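Local coordinates for protein glycosyl hydrolase family 26 (Bacteroides ovatus, PDB 4ZXO) that probably hydrolyses beta-mannans such as galactomannan, as a family 26 beta-mannanase of the glycoside hydrolases, at residues Arg162-His167 with Thr186-Thr191. Residues are numbered along the deposited sequence; the frame is centred on the assembly and turned at random.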
loop_
_atom_site.group_PDB
_atom_site.type_symbol
_atom_site.label_atom_id
_atom_site.label_comp_id
_atom_site.label_asym_id
_atom_site.label_seq_id
_atom_site.Cartn_x
_atom_site.Cartn_y
_atom_site.Cartn_z
ATOM N N ARG A 162 -3.522 -1.669 4.178
ATOM C CA ARG A 162 -3.578 -0.198 4.121
ATOM C C ARG A 162 -4.975 0.255 3.781
ATOM O O ARG A 162 -5.203 0.799 2.680
ATOM C CB ARG A 162 -2.553 0.276 3.048
ATOM C CG ARG A 162 -2.326 1.740 3.010
ATOM C CD ARG A 162 -1.208 2.063 2.021
ATOM N NE ARG A 162 -1.547 1.700 0.653
ATOM C CZ ARG A 162 -2.079 2.558 -0.247
ATOM N NH1 ARG A 162 -2.437 3.804 0.122
ATOM N NH2 ARG A 162 -2.337 2.149 -1.497
ATOM N N PRO A 163 -5.937 0.054 4.675
ATOM C CA PRO A 163 -7.317 0.443 4.391
ATOM C C PRO A 163 -7.498 1.957 4.657
ATOM O O PRO A 163 -6.616 2.578 5.258
ATOM C CB PRO A 163 -8.121 -0.380 5.415
ATOM C CG PRO A 163 -7.183 -0.403 6.618
ATOM C CD PRO A 163 -5.823 -0.656 5.969
ATOM N N TRP A 164 -8.630 2.514 4.252
ATOM C CA TRP A 164 -9.023 3.874 4.691
ATOM C C TRP A 164 -7.983 4.909 4.293
ATOM O O TRP A 164 -7.669 5.854 5.034
ATOM C CB TRP A 164 -9.236 3.936 6.221
ATOM C CG TRP A 164 -10.057 2.779 6.774
ATOM C CD1 TRP A 164 -9.681 1.902 7.770
ATOM C CD2 TRP A 164 -11.350 2.337 6.317
ATOM N NE1 TRP A 164 -10.658 0.957 7.964
ATOM C CE2 TRP A 164 -11.689 1.190 7.088
ATOM C CE3 TRP A 164 -12.239 2.779 5.307
ATOM C CZ2 TRP A 164 -12.900 0.516 6.925
ATOM C CZ3 TRP A 164 -13.440 2.094 5.144
ATOM C CH2 TRP A 164 -13.737 0.966 5.932
ATOM N N HIS A 165 -7.434 4.734 3.105
ATOM C CA HIS A 165 -6.331 5.590 2.653
ATOM C C HIS A 165 -6.808 6.969 2.138
ATOM O O HIS A 165 -7.984 7.194 1.857
ATOM C CB HIS A 165 -5.515 4.821 1.587
ATOM C CG HIS A 165 -6.236 4.565 0.306
ATOM N ND1 HIS A 165 -7.402 3.824 0.221
ATOM C CD2 HIS A 165 -5.880 4.869 -0.972
ATOM C CE1 HIS A 165 -7.757 3.741 -1.053
ATOM N NE2 HIS A 165 -6.837 4.352 -1.796
ATOM N N GLU A 166 -5.868 7.884 2.021
ATOM C CA GLU A 166 -6.128 9.184 1.384
ATOM C C GLU A 166 -7.237 9.869 2.119
ATOM O O GLU A 166 -8.104 10.557 1.530
ATOM C CB GLU A 166 -6.423 9.035 -0.125
ATOM C CG GLU A 166 -5.132 8.620 -0.829
ATOM C CD GLU A 166 -5.236 8.238 -2.264
ATOM O OE1 GLU A 166 -6.250 8.535 -2.890
ATOM O OE2 GLU A 166 -4.241 7.643 -2.792
ATOM N N HIS A 167 -7.186 9.770 3.457
ATOM C CA HIS A 167 -8.342 10.230 4.229
ATOM C C HIS A 167 -8.378 11.728 4.465
ATOM O O HIS A 167 -9.386 12.246 5.001
ATOM C CB HIS A 167 -8.376 9.514 5.575
ATOM C CG HIS A 167 -7.275 9.928 6.473
ATOM N ND1 HIS A 167 -6.013 9.352 6.420
ATOM C CD2 HIS A 167 -7.234 10.880 7.439
ATOM C CE1 HIS A 167 -5.248 9.947 7.320
ATOM N NE2 HIS A 167 -5.960 10.882 7.940
ATOM N N THR A 186 -12.675 5.658 14.689
ATOM C CA THR A 186 -13.475 4.478 15.035
ATOM C C THR A 186 -13.475 3.447 13.907
ATOM O O THR A 186 -13.467 2.243 14.199
ATOM C CB THR A 186 -14.907 4.878 15.376
ATOM O OG1 THR A 186 -14.850 5.803 16.461
ATOM C CG2 THR A 186 -15.749 3.665 15.796
ATOM N N LEU A 187 -13.427 3.886 12.645
ATOM C CA LEU A 187 -13.281 2.912 11.542
ATOM C C LEU A 187 -12.055 2.055 11.747
ATOM O O LEU A 187 -12.081 0.852 11.584
ATOM C CB LEU A 187 -13.122 3.568 10.179
ATOM C CG LEU A 187 -14.383 4.098 9.525
ATOM C CD1 LEU A 187 -14.009 4.798 8.234
ATOM C CD2 LEU A 187 -15.376 2.965 9.331
ATOM N N TRP A 188 -10.960 2.709 12.075
ATOM C CA TRP A 188 -9.734 2.004 12.332
ATOM C C TRP A 188 -9.837 1.091 13.531
ATOM O O TRP A 188 -9.381 -0.062 13.455
ATOM C CB TRP A 188 -8.612 2.986 12.564
ATOM C CG TRP A 188 -7.960 3.474 11.276
ATOM C CD1 TRP A 188 -8.128 4.683 10.658
ATOM C CD2 TRP A 188 -7.025 2.738 10.481
ATOM N NE1 TRP A 188 -7.340 4.751 9.533
ATOM C CE2 TRP A 188 -6.631 3.582 9.415
ATOM C CE3 TRP A 188 -6.459 1.451 10.578
ATOM C CZ2 TRP A 188 -5.727 3.178 8.434
ATOM C CZ3 TRP A 188 -5.525 1.056 9.598
ATOM C CH2 TRP A 188 -5.168 1.915 8.551
ATOM N N ARG A 189 -10.446 1.552 14.619
ATOM C CA ARG A 189 -10.598 0.679 15.763
ATOM C C ARG A 189 -11.471 -0.539 15.478
ATOM O O ARG A 189 -11.121 -1.668 15.888
ATOM C CB ARG A 189 -11.146 1.479 16.931
ATOM C CG ARG A 189 -10.073 2.444 17.481
ATOM C CD ARG A 189 -10.351 2.838 18.916
ATOM N NE ARG A 189 -11.676 3.415 19.007
ATOM C CZ ARG A 189 -11.983 4.710 18.822
ATOM N NH1 ARG A 189 -13.262 5.055 18.934
ATOM N NH2 ARG A 189 -11.032 5.641 18.587
ATOM N N MET A 190 -12.580 -0.346 14.763
ATOM C CA MET A 190 -13.409 -1.498 14.325
ATOM C C MET A 190 -12.629 -2.469 13.471
ATOM O O MET A 190 -12.725 -3.675 13.623
ATOM C CB MET A 190 -14.631 -1.037 13.515
ATOM C CG MET A 190 -15.670 -0.354 14.329
ATOM S SD MET A 190 -16.824 0.601 13.291
ATOM C CE MET A 190 -17.467 -0.650 12.195
ATOM N N THR A 191 -11.839 -1.936 12.538
ATOM C CA THR A 191 -11.037 -2.815 11.680
ATOM C C THR A 191 -10.042 -3.621 12.503
ATOM O O THR A 191 -9.945 -4.843 12.375
ATOM C CB THR A 191 -10.299 -1.972 10.653
ATOM O OG1 THR A 191 -11.248 -1.189 9.888
ATOM C CG2 THR A 191 -9.427 -2.846 9.697
#
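Trp-164 drives its indole from the loop into a notch on helix 181-197, with Leu-187 and Trp-188 as walls and Thr-191 as floor. The two indoles meet edge-to-face, planes at 74°: the CD1 edge of Trp-164 stands over the centre of the Trp-188 face, with CD1 3.9 Å from Trp-188 CE2. The other wall is Leu-187, whose CD1 methyl sits over the six-membered ring of Trp-164, 4.0 Å from its CE3, a CH-pi contact suited to a branched aliphatic tip on a flat face. Pro-163 CB lies against the opposite face, so the indole is sandwiched between its own neighbour and the helix.

At the floor Trp-164 NE1 donates to Thr-191 OG1 (2.9 Å), which lies almost in the ring plane. With its OG1 beside the backbone N, anti to the carbonyl carbon (chi1 -57°), Thr-191 in turn donates a hydrogen bond from OG1 to Leu-187 O, 2.8 Å away. Threonine thus serves as both acceptor and donor, satisfying a buried indole N-H and fixing the ring's rotation. A leucine in place of Trp-164 would probably deprive Thr-191 OG1 of its donor and open a gap between Leu-187 and Trp-188.

Pro-163 approaches Trp-188 from the same side as Trp-164, at its six-membered rim, with CG 3.6 Å from CH2; a compact, rigid ring suits this flat partner. Trp-188 NE1 is itself hydrogen-bonded to Tyr-184 OH, which is also hydrogen-bonded to Trp-164 O and so ties the helix to the loop a second time. On the strand side, Arg-162 pairs with Asp-235 and Glu-270. The whole is a beta-alpha unit of the TIM barrel characteristic of family 26: the loop leaving the C-terminal end of strand 159-162 is keyed by aromatic packing into the helix that follows it.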